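Local coordinates for putative nisin-resistance protein (Streptococcus agalactiae 515, PDB 4Y68) that is probably a serine peptidase of family S41 that recognises the lantibiotic nisin and protects the bacterium by cleaving it, at residues Ala219-His224 and Ser295-Glu300; Met232-Phe237 and Thr286-Asp291; Pro109-Leu114 and Met146-Lys151; Thr122-Ser127 and Ser135-Lys140. One frame throughout, in Å; residues are numbered along the deposited sequence.

Interaction 1. Residues Ala219-His224 and Ser295-Glu300; sequences AIITNH and SLPLQE
Ile221, on an inner strand of the mixed sheet of this α/β fold, meets Pro297 and Leu298 in the first turn of helix 297-308, which lies against one face of that sheet. The isoleucine divides its two branches between the partners. CG2 meets the CB-CG edge of the proline ring, 3.8 Å from Pro297 CG, and the end of the longer branch touches a leucine methyl, with Ile221 CD1 3.6 Å from Leu298 CD2. Both pairs of side chains cross at roughly a right angle. CG2 reaches the ring edge because it stands opposite the backbone N, which leaves CG1 beside that N (chi1 -58°) and carries CD1 toward the helix.

A β-branched residue suits a strand here and offers two arms to a helix end. Proline suits the first turn, where its missing N-H costs no helical bond, and it also touches Phe246 of the next strand. Ser301, one turn further along the helix, also rests on Ile221. Leu296 holds the N-cap position, its own N-H bonded to Thr294 OG1. Glu300 reaches back to Thr294 OG1 and Gln292 NE2, and the first helical bond runs from Glu300 N to Leu296 O at 3.1 Å.

Interaction 2. Residues Met232-Phe237 and Thr286-Asp291; sequences MTFLSF and TPILPD
The ring of Phe234 meets Ile288 obliquely, neither squarely over a face nor at an edge, where helix 229-235 packs against the irregular chain that leads to strand 292-293. In this α/β fold the helix follows strand 218-222 directly, and the same ring also touches Thr222 and Ile220 of that strand, so it is wedged between sheet and loop. Across the contact the methyl Ile288 CG2 presses on the ring 3.2 Å from Phe234 CE2, close for two carbons, and lies 3.6 Å from Phe234 CD2. The two side chains run past each other in opposite directions. With its CG anti to the backbone N (chi1 -177°), the phenylalanine is extended away from the helix toward the loop.

The other branch of Ile288 serves the neighbouring turn position: its CD1 is 3.6 Å from Leu235 CD2, and nearly as close to the leucine CG. One isoleucine thus fills the angle between two successive helix residues, which a branched side chain can do with separate arms. All three residues are buried and meet through carbon alone, as befits the interior. The loop has no regular structure of its own, and Ile288 is positioned by its backbone, which bonds to Thr250, including a link from its N to Thr250 OG1. Four residues on from Met232, Ser236 OG turns back to Met232 O, donating a 2.8 Å hydrogen bond in the carbonyl plane.

Interaction 3. Residues Pro109-Leu114 and Met146-Lys151; sequences PEYRRL and MEKSYK
Tyr111 and Arg113, on the edge strand 110-113 of the mixed sheet, meet Lys148 and Ser149 in the connection from helix 131-147 to strand 152-156, the closing half of a β-α-β crossover. The two strand residues alternate with Arg112 and so can both serve the crossover. The guanidinium of Arg113 takes Ser149 O end-on with two nitrogens: NH1 and NH2 each lie 2.9 Å from Ser149 O. The oxygen is almost exactly in the guanidinium plane. NH1 comes nearly in line with the carbonyl bond, while NH2 arrives on a lone pair in the carbonyl plane; the N-H directions are bent to 144° and 147°, as sharing one acceptor demands. Arg113 bends at chi3 (-63°) to turn its head to the loop.

Nearby, Lys148 crosses the tyrosine at about a right angle, and Lys148 CE is 3.1 Å from Tyr111 OH. The lysine's long aliphatic part also packs on Leu119 of strand 118-122, and Tyr111 leans on Ile144 of the helix. At this surface, long side chains can pack their carbons together and still carry polar ends. Two bonds on one carbonyl should fix the rotation of the guanidinium, and its positive charge probably polarises the Ser149 peptide.

Interaction 4. Residues Thr122-Ser127 and Ser135-Lys140; sequences TIPSIS and SHYSGK
Ile126 lies over one face of the Tyr137 ring, at the buried centre of a contact between the loop that leaves strand 118-122 and helix 131-147, the opening half of a β-α-β crossover. The methyl Ile126 CG2 makes a CH-pi contact, 3.8 Å from the centroid of the Tyr137 ring and 30° off its normal. It is displaced toward one side of the ring, so that Ile126 CG2 comes within 3.3 Å of Tyr137 CE2. The second branch follows the ring back toward the helix, Ile126 CD1 standing 3.9 Å from Tyr137 CB. This needs both arms of the isoleucine: CG1 extends anti to the backbone N (chi1 170°), leaving CG2 between N and the carbonyl carbon. Pro167 and Met168 of helix 165-171 touch both residues and help enclose the aromatic side chain.

Further out, the ring is bounded by Pro124, whose CD is 3.9 Å from Tyr137 CE2, and by Ile123 CG2, which approaches the hydroxyl end near the ring plane. Tyrosine suits the place because its flat body belongs to the apolar core while its one polar atom can reach the loop backbone. Its CG is anti to its own N (chi1 -178°), which directs the ring from the helix across to the loop. Proline cannot offer an N-H to the hydroxyl, but its carbonyl is available as an acceptor, and the buried hydroxyl uses it: Tyr137 OH donates to Pro124 O on an in-plane lone pair, a short bond of 2.6 Å.

In the fold
Interactions 2 and 4 are buried, interaction 1 is partly so, and interaction 3 lies at the surface. Their chemistry follows: carbon alone in 1 and 2, carbon with one buried hydroxyl bond in 4, and a charged grip on a carbonyl in 3. Interactions 3 and 4 both use helix 131-147, one where it has ended and one along its body, and touch through Pro109, which packs on Tyr137, and Glu110, whose O probably accepts from Thr122 N. Interactions 1 and 2 share the strand-then-helix unit 218-235, touching also where Ile220 packs on Phe237, just past that unit. Interactions 1 and 3 reach the same mixed sheet, their centres about 18 Å apart.

Interaction 1. Residues Ala219-His224 and Ser295-Glu300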
loop_
_atom_site.group_PDB
_atom_site.type_symbol
_atom_site.label_atom_id
_atom_site.label_comp_id
_atom_site.label_asym_id
_atom_site.label_seq_id
_atom_site.Cartn_x
_atom_site.Cartn_y
_atom_site.Cartn_z
ATOM N N ALA A 219 11.608 8.786 14.335
ATOM C CA ALA A 219 10.260 8.738 14.878
ATOM C C ALA A 219 9.243 8.689 13.737
ATOM O O ALA A 219 9.300 9.484 12.803
ATOM C CB ALA A 219 10.002 9.927 15.778
ATOM N N ILE A 220 8.316 7.748 13.814
ATOM C CA ILE A 220 7.307 7.606 12.779
ATOM C C ILE A 220 5.923 7.939 13.304
ATOM O O ILE A 220 5.498 7.396 14.310
ATOM C CB ILE A 220 7.266 6.175 12.209
ATOM C CG1 ILE A 220 8.624 5.769 11.653
ATOM C CG2 ILE A 220 6.261 6.089 11.097
ATOM C CD1 ILE A 220 8.613 4.398 11.084
ATOM N N ILE A 221 5.202 8.803 12.601
ATOM C CA ILE A 221 3.866 9.186 13.051
ATOM C C ILE A 221 2.789 8.587 12.148
ATOM O O ILE A 221 2.915 8.600 10.917
ATOM C CB ILE A 221 3.712 10.731 13.102
ATOM C CG1 ILE A 221 4.759 11.329 14.032
ATOM C CG2 ILE A 221 2.290 11.136 13.518
ATOM C CD1 ILE A 221 4.744 12.867 14.086
ATOM N N THR A 222 1.749 8.036 12.764
ATOM C CA THR A 222 0.622 7.476 12.046
ATOM C C THR A 222 -0.669 8.016 12.655
ATOM O O THR A 222 -0.688 8.402 13.821
ATOM C CB THR A 222 0.621 5.933 12.112
ATOM O OG1 THR A 222 0.414 5.502 13.462
ATOM C CG2 THR A 222 1.943 5.351 11.607
ATOM N N ASN A 223 -1.756 8.040 11.887
ATOM C CA ASN A 223 -3.058 8.323 12.478
ATOM C C ASN A 223 -4.075 7.336 11.924
ATOM O O ASN A 223 -3.682 6.425 11.208
ATOM C CB ASN A 223 -3.484 9.785 12.260
ATOM C CG ASN A 223 -3.767 10.134 10.808
ATOM O OD1 ASN A 223 -3.527 9.343 9.908
ATOM N ND2 ASN A 223 -4.282 11.356 10.580
ATOM N N HIS A 224 -5.358 7.494 12.265
ATOM C CA HIS A 224 -6.381 6.520 11.890
ATOM C C HIS A 224 -6.542 6.354 10.374
ATOM O O HIS A 224 -7.043 5.333 9.906
ATOM C CB HIS A 224 -7.736 6.906 12.505
ATOM C CG HIS A 224 -7.864 6.563 13.958
ATOM N ND1 HIS A 224 -7.424 5.364 14.483
ATOM C CD2 HIS A 224 -8.372 7.267 15.002
ATOM C CE1 HIS A 224 -7.663 5.341 15.785
ATOM N NE2 HIS A 224 -8.238 6.482 16.124
ATOM N N SER A 295 -2.325 11.808 21.250
ATOM C CA SER A 295 -2.968 12.757 20.350
ATOM C C SER A 295 -2.019 13.908 20.040
ATOM O O SER A 295 -2.358 14.796 19.279
ATOM C CB SER A 295 -4.258 13.298 20.959
ATOM O OG SER A 295 -3.957 14.149 22.056
ATOM N N LEU A 296 -0.831 13.876 20.642
ATOM C CA LEU A 296 0.206 14.872 20.406
ATOM C C LEU A 296 1.507 14.218 19.893
ATOM O O LEU A 296 2.568 14.352 20.510
ATOM C CB LEU A 296 0.474 15.668 21.696
ATOM C CG LEU A 296 -0.312 16.965 21.937
ATOM C CD1 LEU A 296 -1.715 16.886 21.401
ATOM C CD2 LEU A 296 -0.325 17.347 23.424
ATOM N N PRO A 297 1.440 13.514 18.751
ATOM C CA PRO A 297 2.635 12.764 18.353
ATOM C C PRO A 297 3.800 13.637 17.867
ATOM O O PRO A 297 4.940 13.214 18.003
ATOM C CB PRO A 297 2.123 11.852 17.237
ATOM C CG PRO A 297 0.908 12.478 16.737
ATOM C CD PRO A 297 0.285 13.220 17.888
ATOM N N LEU A 298 3.551 14.825 17.325
ATOM C CA LEU A 298 4.685 15.692 16.947
ATOM C C LEU A 298 5.455 16.125 18.182
ATOM O O LEU A 298 6.688 16.157 18.192
ATOM C CB LEU A 298 4.224 16.931 16.179
ATOM C CG LEU A 298 4.011 16.759 14.684
ATOM C CD1 LEU A 298 3.382 18.015 14.120
ATOM C CD2 LEU A 298 5.345 16.458 13.998
ATOM N N GLN A 299 4.709 16.466 19.223
ATOM C CA GLN A 299 5.311 16.930 20.464
ATOM C C GLN A 299 6.145 15.800 21.083
ATOM O O GLN A 299 7.336 15.947 21.331
ATOM C CB GLN A 299 4.223 17.415 21.435
ATOM C CG GLN A 299 4.755 17.898 22.783
ATOM C CD GLN A 299 3.651 18.355 23.746
ATOM O OE1 GLN A 299 3.015 17.539 24.424
ATOM N NE2 GLN A 299 3.434 19.661 23.814
ATOM N N GLU A 300 5.506 14.658 21.300
ATOM C CA GLU A 300 6.157 13.561 21.990
ATOM C C GLU A 300 7.301 13.006 21.152
ATOM O O GLU A 300 8.318 12.593 21.700
ATOM C CB GLU A 300 5.127 12.492 22.338
ATOM C CG GLU A 300 3.971 13.067 23.199
ATOM C CD GLU A 300 3.175 12.011 23.954
ATOM O OE1 GLU A 300 3.662 10.852 24.050
ATOM O OE2 GLU A 300 2.060 12.345 24.451
#

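Interaction 2. Residues Met232-Phe237 and Thr286-Asp291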
loop_
_atom_site.group_PDB
_atom_site.type_symbol
_atom_site.label_atom_id
_atom_site.label_comp_id
_atom_site.label_asym_id
_atom_site.label_seq_id
_atom_site.Cartn_x
_atom_site.Cartn_y
_atom_site.Cartn_z
ATOM N N MET A 232 1.997 -0.891 5.113
ATOM C CA MET A 232 3.077 -1.833 4.804
ATOM C C MET A 232 4.442 -1.144 4.767
ATOM O O MET A 232 5.463 -1.784 5.020
ATOM C CB MET A 232 2.827 -2.556 3.477
ATOM C CG MET A 232 2.352 -4.011 3.690
ATOM S SD MET A 232 0.757 -4.030 4.542
ATOM C CE MET A 232 -0.212 -3.432 3.147
ATOM N N THR A 233 4.456 0.146 4.437
ATOM C CA THR A 233 5.648 0.954 4.607
ATOM C C THR A 233 5.974 1.088 6.087
ATOM O O THR A 233 7.135 0.959 6.478
ATOM C CB THR A 233 5.501 2.354 3.988
ATOM O OG1 THR A 233 5.376 2.208 2.580
ATOM C CG2 THR A 233 6.742 3.206 4.285
ATOM N N PHE A 234 4.955 1.357 6.902
ATOM C CA PHE A 234 5.134 1.380 8.348
ATOM C C PHE A 234 5.692 0.046 8.839
ATOM O O PHE A 234 6.608 0.037 9.627
ATOM C CB PHE A 234 3.803 1.684 9.059
ATOM C CG PHE A 234 3.913 1.804 10.561
ATOM C CD1 PHE A 234 5.117 2.100 11.170
ATOM C CD2 PHE A 234 2.801 1.620 11.363
ATOM C CE1 PHE A 234 5.215 2.209 12.550
ATOM C CE2 PHE A 234 2.891 1.728 12.749
ATOM C CZ PHE A 234 4.100 2.022 13.337
ATOM N N LEU A 235 5.136 -1.081 8.385
ATOM C CA LEU A 235 5.634 -2.386 8.838
ATOM C C LEU A 235 7.107 -2.595 8.496
ATOM O O LEU A 235 7.822 -3.260 9.229
ATOM C CB LEU A 235 4.804 -3.525 8.240
ATOM C CG LEU A 235 3.407 -3.587 8.841
ATOM C CD1 LEU A 235 2.624 -4.803 8.326
ATOM C CD2 LEU A 235 3.537 -3.617 10.357
ATOM N N SER A 236 7.556 -2.019 7.387
ATOM C CA SER A 236 8.930 -2.217 6.934
ATOM C C SER A 236 9.971 -1.628 7.892
ATOM O O SER A 236 11.143 -1.959 7.785
ATOM C CB SER A 236 9.128 -1.602 5.558
ATOM O OG SER A 236 8.189 -2.101 4.642
ATOM N N PHE A 237 9.539 -0.749 8.799
ATOM C CA PHE A 237 10.417 -0.181 9.839
ATOM C C PHE A 237 10.303 -0.904 11.179
ATOM O O PHE A 237 11.081 -0.632 12.095
ATOM C CB PHE A 237 10.113 1.306 10.069
ATOM C CG PHE A 237 10.505 2.196 8.914
ATOM C CD1 PHE A 237 11.738 2.829 8.894
ATOM C CD2 PHE A 237 9.633 2.408 7.853
ATOM C CE1 PHE A 237 12.105 3.654 7.840
ATOM C CE2 PHE A 237 9.990 3.220 6.793
ATOM C CZ PHE A 237 11.236 3.856 6.788
ATOM N N THR A 286 -5.910 -5.554 10.045
ATOM C CA THR A 286 -5.920 -5.176 11.443
ATOM C C THR A 286 -5.013 -3.965 11.680
ATOM O O THR A 286 -3.906 -3.875 11.129
ATOM C CB THR A 286 -5.458 -6.329 12.335
ATOM O OG1 THR A 286 -4.088 -6.587 12.079
ATOM C CG2 THR A 286 -6.240 -7.588 12.028
ATOM N N PRO A 287 -5.483 -3.029 12.509
ATOM C CA PRO A 287 -4.737 -1.794 12.743
ATOM C C PRO A 287 -3.359 -2.040 13.366
ATOM O O PRO A 287 -3.151 -2.999 14.103
ATOM C CB PRO A 287 -5.656 -1.014 13.699
ATOM C CG PRO A 287 -7.043 -1.501 13.352
ATOM C CD PRO A 287 -6.838 -2.978 13.088
ATOM N N ILE A 288 -2.417 -1.167 13.053
ATOM C CA ILE A 288 -1.110 -1.231 13.667
ATOM C C ILE A 288 -1.052 -0.245 14.840
ATOM O O ILE A 288 -1.337 0.941 14.687
ATOM C CB ILE A 288 -0.011 -0.935 12.639
ATOM C CG1 ILE A 288 -0.160 -1.877 11.437
ATOM C CG2 ILE A 288 1.374 -1.090 13.279
ATOM C CD1 ILE A 288 0.676 -1.445 10.229
ATOM N N LEU A 289 -0.694 -0.748 16.014
ATOM C CA LEU A 289 -0.489 0.100 17.189
ATOM C C LEU A 289 0.879 0.768 17.153
ATOM O O LEU A 289 1.885 0.089 17.034
ATOM C CB LEU A 289 -0.594 -0.718 18.484
ATOM C CG LEU A 289 -1.967 -1.039 19.064
ATOM C CD1 LEU A 289 -2.352 0.019 20.093
ATOM C CD2 LEU A 289 -2.988 -1.106 17.957
ATOM N N PRO A 290 0.925 2.100 17.253
ATOM C CA PRO A 290 2.237 2.726 17.408
ATOM C C PRO A 290 2.804 2.380 18.776
ATOM O O PRO A 290 2.027 1.963 19.623
ATOM C CB PRO A 290 1.939 4.223 17.289
ATOM C CG PRO A 290 0.504 4.356 17.638
ATOM C CD PRO A 290 -0.158 3.091 17.152
ATOM N N ASP A 291 4.113 2.529 18.975
ATOM C CA ASP A 291 4.730 2.212 20.269
ATOM C C ASP A 291 4.129 3.053 21.396
ATOM O O ASP A 291 3.985 2.596 22.536
ATOM C CB ASP A 291 6.242 2.441 20.213
ATOM C CG ASP A 291 6.919 1.594 19.158
ATOM O OD1 ASP A 291 6.430 0.472 18.889
ATOM O OD2 ASP A 291 7.935 2.052 18.595
#

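Interaction 3. Residues Pro109-Leu114 and Met146-Lys151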
loop_
_atom_site.group_PDB
_atom_site.type_symbol
_atom_site.label_atom_id
_atom_site.label_comp_id
_atom_site.label_asym_id
_atom_site.label_seq_id
_atom_site.Cartn_x
_atom_site.Cartn_y
_atom_site.Cartn_z
ATOM N N PRO A 109 6.344 14.340 -1.396
ATOM C CA PRO A 109 6.875 14.513 -0.039
ATOM C C PRO A 109 7.334 15.940 0.174
ATOM O O PRO A 109 7.695 16.613 -0.790
ATOM C CB PRO A 109 8.075 13.543 0.018
ATOM C CG PRO A 109 7.888 12.627 -1.100
ATOM C CD PRO A 109 7.172 13.415 -2.179
ATOM N N GLU A 110 7.321 16.373 1.428
ATOM C CA GLU A 110 7.722 17.714 1.847
ATOM C C GLU A 110 8.520 17.545 3.116
ATOM O O GLU A 110 8.302 16.572 3.826
ATOM C CB GLU A 110 6.510 18.594 2.136
ATOM C CG GLU A 110 6.164 19.607 1.080
ATOM C CD GLU A 110 5.042 20.515 1.544
ATOM O OE1 GLU A 110 4.071 19.976 2.129
ATOM O OE2 GLU A 110 5.141 21.755 1.340
ATOM N N TYR A 111 9.430 18.470 3.411
ATOM C CA TYR A 111 10.042 18.515 4.740
ATOM C C TYR A 111 10.096 19.936 5.278
ATOM O O TYR A 111 10.077 20.899 4.516
ATOM C CB TYR A 111 11.451 17.928 4.723
ATOM C CG TYR A 111 12.504 18.946 4.339
ATOM C CD1 TYR A 111 12.681 19.319 3.017
ATOM C CD2 TYR A 111 13.297 19.555 5.304
ATOM C CE1 TYR A 111 13.619 20.254 2.661
ATOM C CE2 TYR A 111 14.250 20.485 4.956
ATOM C CZ TYR A 111 14.406 20.832 3.631
ATOM O OH TYR A 111 15.352 21.760 3.267
ATOM N N ARG A 112 10.148 20.050 6.598
ATOM C CA ARG A 112 10.476 21.302 7.275
ATOM C C ARG A 112 11.543 21.033 8.331
ATOM O O ARG A 112 11.434 20.078 9.091
ATOM C CB ARG A 112 9.255 21.920 7.946
ATOM C CG ARG A 112 8.108 22.231 7.017
ATOM C CD ARG A 112 8.417 23.383 6.085
ATOM N NE ARG A 112 7.199 23.797 5.386
ATOM C CZ ARG A 112 6.808 23.317 4.209
ATOM N NH1 ARG A 112 7.549 22.422 3.576
ATOM N NH2 ARG A 112 5.684 23.747 3.658
ATOM N N ARG A 113 12.568 21.867 8.390
ATOM C CA ARG A 113 13.525 21.745 9.474
ATOM C C ARG A 113 12.893 22.216 10.787
ATOM O O ARG A 113 12.414 23.337 10.873
ATOM C CB ARG A 113 14.786 22.542 9.176
ATOM C CG ARG A 113 15.824 22.407 10.269
ATOM C CD ARG A 113 17.140 22.995 9.864
ATOM N NE ARG A 113 17.737 22.310 8.730
ATOM C CZ ARG A 113 18.456 21.191 8.818
ATOM N NH1 ARG A 113 18.674 20.600 9.990
ATOM N NH2 ARG A 113 18.959 20.659 7.726
ATOM N N LEU A 114 12.873 21.347 11.795
ATOM C CA LEU A 114 12.383 21.700 13.129
ATOM C C LEU A 114 13.451 22.426 13.942
ATOM O O LEU A 114 13.165 23.385 14.652
ATOM C CB LEU A 114 11.923 20.452 13.885
ATOM C CG LEU A 114 10.414 20.231 13.979
ATOM C CD1 LEU A 114 9.733 20.720 12.730
ATOM C CD2 LEU A 114 10.082 18.767 14.224
ATOM N N MET A 146 19.695 12.057 1.924
ATOM C CA MET A 146 21.113 11.897 1.584
ATOM C C MET A 146 21.921 13.214 1.610
ATOM O O MET A 146 23.101 13.210 1.964
ATOM C CB MET A 146 21.257 11.233 0.204
ATOM C CG MET A 146 20.816 9.744 0.141
ATOM S SD MET A 146 21.731 8.569 1.186
ATOM C CE MET A 146 23.416 8.790 0.610
ATOM N N GLU A 147 21.289 14.329 1.256
ATOM C CA GLU A 147 22.000 15.599 1.128
ATOM C C GLU A 147 21.654 16.681 2.156
ATOM O O GLU A 147 22.109 17.814 2.032
ATOM C CB GLU A 147 21.752 16.160 -0.254
ATOM C CG GLU A 147 21.919 15.120 -1.330
ATOM C CD GLU A 147 22.783 15.623 -2.429
ATOM O OE1 GLU A 147 23.605 16.512 -2.145
ATOM O OE2 GLU A 147 22.642 15.152 -3.572
ATOM N N LYS A 148 20.836 16.358 3.149
ATOM C CA LYS A 148 20.525 17.336 4.177
ATOM C C LYS A 148 21.236 16.948 5.452
ATOM O O LYS A 148 21.662 15.807 5.628
ATOM C CB LYS A 148 19.024 17.443 4.441
ATOM C CG LYS A 148 18.187 17.908 3.256
ATOM C CD LYS A 148 18.495 19.332 2.839
ATOM C CE LYS A 148 17.388 19.844 1.928
ATOM N NZ LYS A 148 17.745 21.112 1.261
ATOM N N SER A 149 21.358 17.908 6.351
ATOM C CA SER A 149 22.060 17.667 7.592
ATOM C C SER A 149 21.069 17.502 8.743
ATOM O O SER A 149 20.174 18.333 8.925
ATOM C CB SER A 149 23.028 18.816 7.857
ATOM O OG SER A 149 23.288 18.934 9.235
ATOM N N TYR A 150 21.215 16.417 9.498
ATOM C CA TYR A 150 20.328 16.126 10.622
ATOM C C TYR A 150 20.934 15.047 11.499
ATOM O O TYR A 150 21.844 14.350 11.071
ATOM C CB TYR A 150 18.941 15.665 10.133
ATOM C CG TYR A 150 18.996 14.526 9.137
ATOM C CD1 TYR A 150 19.006 14.780 7.776
ATOM C CD2 TYR A 150 19.056 13.198 9.556
ATOM C CE1 TYR A 150 19.061 13.758 6.858
ATOM C CE2 TYR A 150 19.115 12.154 8.636
ATOM C CZ TYR A 150 19.112 12.444 7.293
ATOM O OH TYR A 150 19.171 11.438 6.361
ATOM N N LYS A 151 20.381 14.886 12.695
ATOM C CA LYS A 151 20.751 13.808 13.608
ATOM C C LYS A 151 19.537 12.934 13.961
ATOM O O LYS A 151 19.658 11.911 14.641
ATOM C CB LYS A 151 21.350 14.381 14.892
ATOM C CG LYS A 151 22.710 15.060 14.742
ATOM C CD LYS A 151 23.113 15.709 16.077
ATOM C CE LYS A 151 24.479 16.406 16.023
ATOM N NZ LYS A 151 24.727 17.242 17.259
#

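Interaction 4. Residues Thr122-Ser127 and Ser135-Lys140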
loop_
_atom_site.group_PDB
_atom_site.type_symbol
_atom_site.label_atom_id
_atom_site.label_comp_id
_atom_site.label_asym_id
_atom_site.label_seq_id
_atom_site.Cartn_x
_atom_site.Cartn_y
_atom_site.Cartn_z
ATOM N N THR A 122 7.076 14.845 5.583
ATOM C CA THR A 122 5.718 14.467 5.230
ATOM C C THR A 122 5.748 13.508 4.048
ATOM O O THR A 122 6.329 13.810 3.007
ATOM C CB THR A 122 4.890 15.709 4.896
ATOM O OG1 THR A 122 4.904 16.582 6.028
ATOM C CG2 THR A 122 3.452 15.358 4.552
ATOM N N ILE A 123 5.142 12.341 4.226
ATOM C CA ILE A 123 5.189 11.276 3.232
ATOM C C ILE A 123 3.772 10.915 2.789
ATOM O O ILE A 123 3.111 10.125 3.445
ATOM C CB ILE A 123 5.909 10.040 3.813
ATOM C CG1 ILE A 123 7.371 10.390 4.137
ATOM C CG2 ILE A 123 5.778 8.836 2.886
ATOM C CD1 ILE A 123 7.946 9.568 5.243
ATOM N N PRO A 124 3.292 11.509 1.680
ATOM C CA PRO A 124 1.866 11.431 1.340
ATOM C C PRO A 124 1.496 10.314 0.378
ATOM O O PRO A 124 2.376 9.721 -0.252
ATOM C CB PRO A 124 1.611 12.778 0.663
ATOM C CG PRO A 124 2.883 12.999 -0.094
ATOM C CD PRO A 124 3.996 12.465 0.809
ATOM N N SER A 125 0.196 10.067 0.258
ATOM C CA SER A 125 -0.370 9.198 -0.785
ATOM C C SER A 125 0.093 9.553 -2.185
ATOM O O SER A 125 0.069 10.711 -2.573
ATOM C CB SER A 125 -1.901 9.265 -0.784
ATOM O OG SER A 125 -2.433 9.306 0.528
ATOM N N ILE A 126 0.487 8.545 -2.946
ATOM C CA ILE A 126 0.694 8.680 -4.381
ATOM C C ILE A 126 0.298 7.374 -5.045
ATOM O O ILE A 126 0.740 6.298 -4.624
ATOM C CB ILE A 126 2.145 8.998 -4.748
ATOM C CG1 ILE A 126 2.337 8.892 -6.264
ATOM C CG2 ILE A 126 3.107 8.062 -4.015
ATOM C CD1 ILE A 126 3.709 9.359 -6.738
ATOM N N SER A 127 -0.523 7.481 -6.084
ATOM C CA SER A 127 -1.064 6.322 -6.778
ATOM C C SER A 127 -0.549 6.220 -8.192
ATOM O O SER A 127 -0.906 5.286 -8.919
ATOM C CB SER A 127 -2.584 6.384 -6.807
ATOM O OG SER A 127 -3.093 5.552 -5.781
ATOM N N SER A 135 9.474 8.730 -9.830
ATOM C CA SER A 135 10.883 9.077 -9.626
ATOM C C SER A 135 11.054 10.485 -9.004
ATOM O O SER A 135 11.979 10.740 -8.222
ATOM C CB SER A 135 11.643 8.992 -10.951
ATOM O OG SER A 135 11.499 7.701 -11.539
ATOM N N HIS A 136 10.155 11.396 -9.349
ATOM C CA HIS A 136 10.137 12.688 -8.687
ATOM C C HIS A 136 9.789 12.520 -7.204
ATOM O O HIS A 136 10.388 13.161 -6.353
ATOM C CB HIS A 136 9.156 13.640 -9.371
ATOM C CG HIS A 136 8.995 14.940 -8.653
ATOM N ND1 HIS A 136 7.777 15.565 -8.506
ATOM C CD2 HIS A 136 9.900 15.721 -8.017
ATOM C CE1 HIS A 136 7.938 16.678 -7.809
ATOM N NE2 HIS A 136 9.216 16.796 -7.502
ATOM N N TYR A 137 8.846 11.635 -6.888
ATOM C CA TYR A 137 8.464 11.409 -5.492
ATOM C C TYR A 137 9.623 10.800 -4.706
ATOM O O TYR A 137 10.020 11.339 -3.683
ATOM C CB TYR A 137 7.225 10.510 -5.414
ATOM C CG TYR A 137 6.664 10.219 -4.011
ATOM C CD1 TYR A 137 7.363 9.435 -3.091
ATOM C CD2 TYR A 137 5.397 10.673 -3.650
ATOM C CE1 TYR A 137 6.819 9.149 -1.824
ATOM C CE2 TYR A 137 4.835 10.386 -2.398
ATOM C CZ TYR A 137 5.549 9.628 -1.498
ATOM O OH TYR A 137 4.995 9.362 -0.278
ATOM N N SER A 138 10.175 9.689 -5.191
ATOM C CA SER A 138 11.286 9.040 -4.497
ATOM C C SER A 138 12.537 9.918 -4.488
ATOM O O SER A 138 13.251 9.962 -3.486
ATOM C CB SER A 138 11.600 7.672 -5.114
ATOM O OG SER A 138 11.933 7.751 -6.505
ATOM N N GLY A 139 12.800 10.617 -5.589
ATOM C CA GLY A 139 13.977 11.482 -5.692
ATOM C C GLY A 139 13.978 12.588 -4.656
ATOM O O GLY A 139 14.992 12.881 -4.015
ATOM N N LYS A 140 12.816 13.200 -4.476
ATOM C CA LYS A 140 12.629 14.211 -3.446
ATOM C C LYS A 140 12.991 13.655 -2.059
ATOM O O LYS A 140 13.620 14.336 -1.250
ATOM C CB LYS A 140 11.177 14.707 -3.483
ATOM C CG LYS A 140 10.988 16.212 -3.536
ATOM C CD LYS A 140 10.669 16.762 -2.150
ATOM C CE LYS A 140 10.234 18.235 -2.201
ATOM N NZ LYS A 140 8.871 18.463 -2.810
#